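Side-chain contacts in nucleoporin NUP170 (Chaetomium thermophilum, PDB 5HAX), which is a nucleoporin that probably serves as a scaffold component of the nuclear pore complex, in its inner ring: residues F384-S387 and F391-V394; P471-V476 and V482-R487. All coordinates share one frame; numbering follows the deposited sequence.

Interaction 1 of 2, residues F384-S387 and F391-V394; sequences FRFS and FFDV
F384 and F392 are joined by two backbone hydrogen bonds: N of F384 donates to O of F392 at 2.9 Å, and N of F392 returns a bond to O of F384 at 3.0 Å, with N-H...O angles of 151° and 168°. This ring of bonds defines an antiparallel hydrogen-bonded pair, and the opposed run of the two strands agrees. Both side chains leave on the same face of the sheet, where CD2 of F384 lies 4.4 Å from CB of F392. F386, two residues on, joins them there: its CE2 comes within 4.1 Å of CD2 of F392. That F392 atom meets the F386 ring at its edge, and the two side chains cross at about a right angle. On the other face, F391 has CG anti to its N (chi1 174°), a turn that brings CD1 of its ring to 3.3 Å from O of F384; CA of the same residue adds a CA-H...O contact to that oxygen. The extended R385 carries its guanidinium to a salt bridge with E303, and D393 OD2 is held by S380. Farther out, F405 of the next strand in the same blade packs against F391. I443 and L312 come from other blades, I443 against F384 and F392, L312 against F391 on the opposite face, consistent with a blade of a beta-propeller packed between two others.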
ATOM      1  N   PHE A 384      -1.863 -10.035  -9.407  1.00 33.75           N
ATOM      2  CA  PHE A 384      -2.180  -9.273  -8.206  1.00 35.92           C
ATOM      3  C   PHE A 384      -1.971  -7.789  -8.467  1.00 39.23           C
ATOM      4  O   PHE A 384      -1.032  -7.403  -9.171  1.00 38.96           O
ATOM      5  CB  PHE A 384      -1.301  -9.709  -7.024  1.00 40.64           C
ATOM      6  CG  PHE A 384      -1.299 -11.191  -6.777  1.00 41.13           C
ATOM      7  CD1 PHE A 384      -2.165 -11.753  -5.854  1.00 44.70           C
ATOM      8  CD2 PHE A 384      -0.428 -12.023  -7.462  1.00 42.46           C
ATOM      9  CE1 PHE A 384      -2.165 -13.117  -5.624  1.00 40.91           C
ATOM     10  CE2 PHE A 384      -0.424 -13.386  -7.236  1.00 43.43           C
ATOM     11  CZ  PHE A 384      -1.294 -13.932  -6.316  1.00 43.62           C
ATOM     12  N   ARG A 385      -2.843  -6.960  -7.891  1.00 38.55           N
ATOM     13  CA  ARG A 385      -2.698  -5.509  -7.931  1.00 42.27           C
ATOM     14  C   ARG A 385      -2.819  -4.958  -6.519  1.00 44.17           C
ATOM     15  O   ARG A 385      -3.730  -5.336  -5.775  1.00 44.20           O
ATOM     16  CB  ARG A 385      -3.744  -4.848  -8.836  1.00 47.62           C
ATOM     17  CG  ARG A 385      -3.563  -3.336  -8.981  1.00 46.84           C
ATOM     18  CD  ARG A 385      -4.774  -2.673  -9.629  1.00 38.40           C
ATOM     19  NE  ARG A 385      -4.569  -1.240  -9.840  1.00 41.45           N
ATOM     20  CZ  ARG A 385      -4.777  -0.301  -8.918  1.00 40.92           C
ATOM     21  NH1 ARG A 385      -5.193  -0.628  -7.701  1.00 39.89           N
ATOM     22  NH2 ARG A 385      -4.560   0.974  -9.213  1.00 40.80           N
ATOM     23  N   PHE A 386      -1.898  -4.065  -6.159  1.00 38.85           N
ATOM     24  CA  PHE A 386      -1.925  -3.359  -4.886  1.00 41.37           C
ATOM     25  C   PHE A 386      -1.874  -1.863  -5.149  1.00 34.64           C
ATOM     26  O   PHE A 386      -1.128  -1.405  -6.021  1.00 37.71           O
ATOM     27  CB  PHE A 386      -0.747  -3.770  -3.991  1.00 40.72           C
ATOM     28  CG  PHE A 386      -0.639  -5.251  -3.775  1.00 38.67           C
ATOM     29  CD1 PHE A 386      -1.406  -5.879  -2.812  1.00 39.90           C
ATOM     30  CD2 PHE A 386       0.233  -6.014  -4.532  1.00 44.25           C
ATOM     31  CE1 PHE A 386      -1.310  -7.239  -2.609  1.00 41.84           C
ATOM     32  CE2 PHE A 386       0.333  -7.375  -4.333  1.00 39.41           C
ATOM     33  CZ  PHE A 386      -0.440  -7.988  -3.371  1.00 42.70           C
ATOM     34  N   SER A 387      -2.682  -1.106  -4.410  1.00 37.45           N
ATOM     35  CA  SER A 387      -2.644   0.350  -4.490  1.00 40.09           C
ATOM     36  C   SER A 387      -1.214   0.826  -4.247  1.00 37.08           C
ATOM     37  O   SER A 387      -0.524   0.280  -3.385  1.00 36.33           O
ATOM     38  CB  SER A 387      -3.593   0.985  -3.470  1.00 41.29           C
ATOM     39  OG  SER A 387      -4.936   0.594  -3.694  1.00 43.01           O
ATOM     40  N   PHE A 391       1.721  -4.009  -9.769  1.00 33.77           N
ATOM     41  CA  PHE A 391       1.162  -5.138 -10.508  1.00 32.61           C
ATOM     42  C   PHE A 391       2.178  -6.271 -10.559  1.00 33.83           C
ATOM     43  O   PHE A 391       3.309  -6.071 -11.011  1.00 36.38           O
ATOM     44  CB  PHE A 391       0.762  -4.700 -11.921  1.00 33.63           C
ATOM     45  CG  PHE A 391       0.309  -5.826 -12.814  1.00 35.58           C
ATOM     46  CD1 PHE A 391      -0.695  -6.689 -12.413  1.00 37.01           C
ATOM     47  CD2 PHE A 391       0.869  -5.996 -14.069  1.00 40.99           C
ATOM     48  CE1 PHE A 391      -1.117  -7.716 -13.239  1.00 36.19           C
ATOM     49  CE2 PHE A 391       0.449  -7.017 -14.899  1.00 38.01           C
ATOM     50  CZ  PHE A 391      -0.547  -7.875 -14.484  1.00 36.19           C
ATOM     51  N   PHE A 392       1.771  -7.454 -10.099  1.00 31.73           N
ATOM     52  CA  PHE A 392       2.572  -8.673 -10.169  1.00 34.20           C
ATOM     53  C   PHE A 392       1.855  -9.678 -11.058  1.00 34.45           C
ATOM     54  O   PHE A 392       0.689  -9.998 -10.810  1.00 36.85           O
ATOM     55  CB  PHE A 392       2.784  -9.285  -8.778  1.00 30.67           C
ATOM     56  CG  PHE A 392       3.682  -8.480  -7.879  1.00 35.48           C
ATOM     57  CD1 PHE A 392       4.971  -8.906  -7.610  1.00 43.74           C
ATOM     58  CD2 PHE A 392       3.234  -7.312  -7.288  1.00 39.08           C
ATOM     59  CE1 PHE A 392       5.799  -8.177  -6.776  1.00 42.06           C
ATOM     60  CE2 PHE A 392       4.060  -6.577  -6.455  1.00 40.37           C
ATOM     61  CZ  PHE A 392       5.341  -7.011  -6.200  1.00 38.60           C
ATOM     62  N   ASP A 393       2.550 -10.186 -12.079  1.00 33.07           N
ATOM     63  CA  ASP A 393       1.987 -11.173 -12.999  1.00 36.40           C
ATOM     64  C   ASP A 393       2.915 -12.374 -13.089  1.00 35.00           C
ATOM     65  O   ASP A 393       4.097 -12.228 -13.417  1.00 36.11           O
ATOM     66  CB  ASP A 393       1.767 -10.578 -14.392  1.00 35.61           C
ATOM     67  CG  ASP A 393       0.974 -11.503 -15.301  1.00 39.08           C
ATOM     68  OD1 ASP A 393       0.454 -12.526 -14.811  1.00 41.66           O
ATOM     69  OD2 ASP A 393       0.859 -11.205 -16.506  1.00 38.75           O
ATOM     70  N   VAL A 394       2.373 -13.557 -12.810  1.00 36.41           N
ATOM     71  CA  VAL A 394       3.115 -14.811 -12.896  1.00 41.83           C
ATOM     72  C   VAL A 394       2.906 -15.346 -14.309  1.00 39.11           C
ATOM     73  O   VAL A 394       1.836 -15.860 -14.638  1.00 38.16           O
ATOM     74  CB  VAL A 394       2.651 -15.815 -11.839  1.00 44.96           C
ATOM     75  CG1 VAL A 394       3.469 -17.099 -11.923  1.00 53.89           C
ATOM     76  CG2 VAL A 394       2.741 -15.205 -10.447  1.00 45.14           C
TER

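Interaction 2 of 2, residues P471-V476 and V482-R487; sequences PGEFAV and VHIVRR
From E473 to V476 and from R486 back to H483 the backbones pair antiparallel, with strand axes 4.5 Å apart at closest and inclined at 157°. They form a beta hairpin in a four-stranded propeller blade, whose outermost strand 50-57 comes from far earlier in the chain, as in the closure of many propellers. F474 with V485 and V476 with H483 are the hydrogen-bonded pairs; N of F474 reaches O of V485 at 2.7 Å. The ladder extends to G472, whose O accepts from N of R487 at 2.8 Å. E473 and R486, a non-hydrogen-bonded pair, lie side by side and point the same way. A bend in the arginine chain at chi3 (-64°) turns the guanidinium side-on, and both NE and NH2 of R486 grip OE2 of E473, each at 2.7 Å. The two donors approach from the same face of the carboxylate, whose plane stands 27° from that of the guanidinium. An alanine in place of R486 would be likely to leave the E473 carboxylate without this two-nitrogen grip and freer to turn. OE1 of E473 rests near the CG2 methyl of I484. On that face A475 CB also touches CG1 of V482. R487 forms a salt bridge with E462 and a cation-pi contact with F50. On the face that carries F474, the side chains of V476 and V485 cross obliquely, and their CG2 methyls, each anti to its own carbonyl carbon, meet at 3.8 Å.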
ATOM      1  N   PRO A 471       8.989   1.788   2.209  1.00 45.76           N
ATOM      2  CA  PRO A 471       8.584   1.300   0.887  1.00 41.90           C
ATOM      3  C   PRO A 471       7.821  -0.011   1.001  1.00 45.46           C
ATOM      4  O   PRO A 471       8.112  -0.846   1.860  1.00 46.19           O
ATOM      5  CB  PRO A 471       9.917   1.115   0.148  1.00 45.15           C
ATOM      6  CG  PRO A 471      10.918   1.895   0.927  1.00 52.80           C
ATOM      7  CD  PRO A 471      10.452   1.875   2.344  1.00 43.13           C
ATOM      8  N   GLY A 472       6.837  -0.183   0.123  1.00 42.55           N
ATOM      9  CA  GLY A 472       6.053  -1.406   0.143  1.00 42.15           C
ATOM     10  C   GLY A 472       6.927  -2.630  -0.071  1.00 41.34           C
ATOM     11  O   GLY A 472       7.854  -2.622  -0.885  1.00 37.43           O
ATOM     12  N   GLU A 473       6.630  -3.687   0.683  1.00 38.56           N
ATOM     13  CA  GLU A 473       7.300  -4.969   0.545  1.00 44.90           C
ATOM     14  C   GLU A 473       6.251  -6.054   0.355  1.00 41.10           C
ATOM     15  O   GLU A 473       5.156  -5.986   0.922  1.00 41.34           O
ATOM     16  CB  GLU A 473       8.183  -5.288   1.763  1.00 42.72           C
ATOM     17  CG  GLU A 473       9.360  -4.337   1.924  1.00 48.28           C
ATOM     18  CD  GLU A 473      10.367  -4.805   2.958  1.00 52.67           C
ATOM     19  OE1 GLU A 473      10.143  -5.858   3.591  1.00 52.02           O
ATOM     20  OE2 GLU A 473      11.392  -4.112   3.132  1.00 54.23           O
ATOM     21  N   PHE A 474       6.597  -7.055  -0.451  1.00 40.69           N
ATOM     22  CA  PHE A 474       5.657  -8.087  -0.868  1.00 41.55           C
ATOM     23  C   PHE A 474       6.301  -9.455  -0.714  1.00 44.84           C
ATOM     24  O   PHE A 474       7.427  -9.670  -1.173  1.00 40.43           O
ATOM     25  CB  PHE A 474       5.218  -7.862  -2.317  1.00 38.97           C
ATOM     26  CG  PHE A 474       4.824  -6.446  -2.605  1.00 39.66           C
ATOM     27  CD1 PHE A 474       3.502  -6.043  -2.501  1.00 43.69           C
ATOM     28  CD2 PHE A 474       5.781  -5.509  -2.958  1.00 47.12           C
ATOM     29  CE1 PHE A 474       3.141  -4.735  -2.757  1.00 41.00           C
ATOM     30  CE2 PHE A 474       5.426  -4.201  -3.212  1.00 45.83           C
ATOM     31  CZ  PHE A 474       4.103  -3.815  -3.112  1.00 40.91           C
ATOM     32  N   ALA A 475       5.585 -10.367  -0.063  1.00 39.92           N
ATOM     33  CA  ALA A 475       6.051 -11.732   0.135  1.00 42.53           C
ATOM     34  C   ALA A 475       5.542 -12.601  -1.009  1.00 39.87           C
ATOM     35  O   ALA A 475       4.328 -12.740  -1.191  1.00 39.34           O
ATOM     36  CB  ALA A 475       5.571 -12.272   1.480  1.00 41.25           C
ATOM     37  N   VAL A 476       6.467 -13.180  -1.770  1.00 38.10           N
ATOM     38  CA  VAL A 476       6.146 -14.052  -2.896  1.00 41.24           C
ATOM     39  C   VAL A 476       6.357 -15.483  -2.410  1.00 42.16           C
ATOM     40  O   VAL A 476       7.494 -15.943  -2.271  1.00 42.22           O
ATOM     41  CB  VAL A 476       7.008 -13.738  -4.123  1.00 39.99           C
ATOM     42  CG1 VAL A 476       6.656 -14.672  -5.280  1.00 40.99           C
ATOM     43  CG2 VAL A 476       6.836 -12.288  -4.534  1.00 43.60           C
ATOM     44  N   VAL A 482       9.850 -18.272   0.553  1.00 45.98           N
ATOM     45  CA  VAL A 482       9.202 -16.964   0.500  1.00 47.81           C
ATOM     46  C   VAL A 482      10.257 -15.946   0.090  1.00 51.31           C
ATOM     47  O   VAL A 482      11.282 -15.803   0.769  1.00 47.86           O
ATOM     48  CB  VAL A 482       8.577 -16.581   1.853  1.00 51.36           C
ATOM     49  CG1 VAL A 482       7.994 -15.167   1.803  1.00 48.83           C
ATOM     50  CG2 VAL A 482       7.514 -17.589   2.259  1.00 49.52           C
ATOM     51  N   HIS A 483      10.005 -15.242  -1.009  1.00 47.00           N
ATOM     52  CA  HIS A 483      10.884 -14.186  -1.492  1.00 46.71           C
ATOM     53  C   HIS A 483      10.282 -12.826  -1.158  1.00 46.42           C
ATOM     54  O   HIS A 483       9.083 -12.606  -1.352  1.00 48.91           O
ATOM     55  CB  HIS A 483      11.096 -14.298  -3.003  1.00 50.36           C
ATOM     56  CG  HIS A 483      11.527 -15.658  -3.458  1.00 56.76           C
ATOM     57  ND1 HIS A 483      12.844 -15.976  -3.715  1.00 57.35           N
ATOM     58  CD2 HIS A 483      10.813 -16.784  -3.705  1.00 59.28           C
ATOM     59  CE1 HIS A 483      12.923 -17.238  -4.099  1.00 62.63           C
ATOM     60  NE2 HIS A 483      11.705 -17.751  -4.102  1.00 66.29           N
ATOM     61  N   ILE A 484      11.116 -11.918  -0.655  1.00 45.57           N
ATOM     62  CA  ILE A 484      10.686 -10.567  -0.301  1.00 42.84           C
ATOM     63  C   ILE A 484      11.060  -9.635  -1.446  1.00 45.44           C
ATOM     64  O   ILE A 484      12.234  -9.534  -1.822  1.00 43.69           O
ATOM     65  CB  ILE A 484      11.320 -10.095   1.017  1.00 47.02           C
ATOM     66  CG1 ILE A 484      11.065 -11.106   2.141  1.00 44.83           C
ATOM     67  CG2 ILE A 484      10.768  -8.726   1.396  1.00 45.68           C
ATOM     68  CD1 ILE A 484       9.597 -11.321   2.474  1.00 39.42           C
ATOM     69  N   VAL A 485      10.060  -8.954  -1.997  1.00 41.85           N
ATOM     70  CA  VAL A 485      10.242  -7.968  -3.057  1.00 39.29           C
ATOM     71  C   VAL A 485       9.893  -6.605  -2.480  1.00 42.60           C
ATOM     72  O   VAL A 485       8.864  -6.459  -1.811  1.00 40.15           O
ATOM     73  CB  VAL A 485       9.365  -8.290  -4.280  1.00 40.51           C
ATOM     74  CG1 VAL A 485       9.584  -7.258  -5.383  1.00 36.00           C
ATOM     75  CG2 VAL A 485       9.655  -9.696  -4.787  1.00 45.52           C
ATOM     76  N   ARG A 486      10.741  -5.613  -2.742  1.00 43.28           N
ATOM     77  CA  ARG A 486      10.596  -4.275  -2.177  1.00 42.26           C
ATOM     78  C   ARG A 486      10.455  -3.253  -3.297  1.00 37.40           C
ATOM     79  O   ARG A 486      11.202  -3.293  -4.280  1.00 39.12           O
ATOM     80  CB  ARG A 486      11.794  -3.924  -1.289  1.00 46.49           C
ATOM     81  CG  ARG A 486      11.756  -2.511  -0.712  1.00 53.53           C
ATOM     82  CD  ARG A 486      12.985  -2.230   0.139  1.00 49.52           C
ATOM     83  NE  ARG A 486      13.048  -3.101   1.310  1.00 58.97           N
ATOM     84  CZ  ARG A 486      14.167  -3.422   1.954  1.00 68.09           C
ATOM     85  NH1 ARG A 486      15.337  -2.952   1.542  1.00 62.89           N
ATOM     86  NH2 ARG A 486      14.118  -4.222   3.009  1.00 63.99           N
ATOM     87  N   ARG A 487       9.496  -2.346  -3.139  1.00 42.35           N
ATOM     88  CA  ARG A 487       9.355  -1.212  -4.038  1.00 37.61           C
ATOM     89  C   ARG A 487      10.477  -0.210  -3.793  1.00 41.36           C
ATOM     90  O   ARG A 487      10.812   0.100  -2.646  1.00 40.01           O
ATOM     91  CB  ARG A 487       7.990  -0.550  -3.820  1.00 40.42           C
ATOM     92  CG  ARG A 487       7.779   0.782  -4.522  1.00 42.95           C
ATOM     93  CD  ARG A 487       7.839   0.644  -6.028  1.00 40.05           C
ATOM     94  NE  ARG A 487       7.414   1.873  -6.695  1.00 38.96           N
ATOM     95  CZ  ARG A 487       7.883   2.298  -7.865  1.00 35.67           C
ATOM     96  NH1 ARG A 487       8.806   1.604  -8.519  1.00 34.91           N
ATOM     97  NH2 ARG A 487       7.427   3.431  -8.381  1.00 35.54           N
TER

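In the fold
Interactions 1 and 2 are hairpins of two successive blades of one beta-propeller, and their centres lie about 12 Å apart. They touch directly: F474 of interaction 2 brings CD2 to 3.6 Å from CZ of F392, and its CE1 to the same distance from CD2 of F386, with ring planes at about 55° and 40° respectively. F392 also meets V485. F386 and F392 thus pack against F474 and V485, while I443 of the second blade touches F384 and F392. Both contacts are partly buried, but their chemistry differs: the side chains that meet in interaction 1 are all phenylalanines, beside a backbone pair, whereas 471-476 with 482-487 adds a charged pair, E473 with R486, on the face turned from this interface.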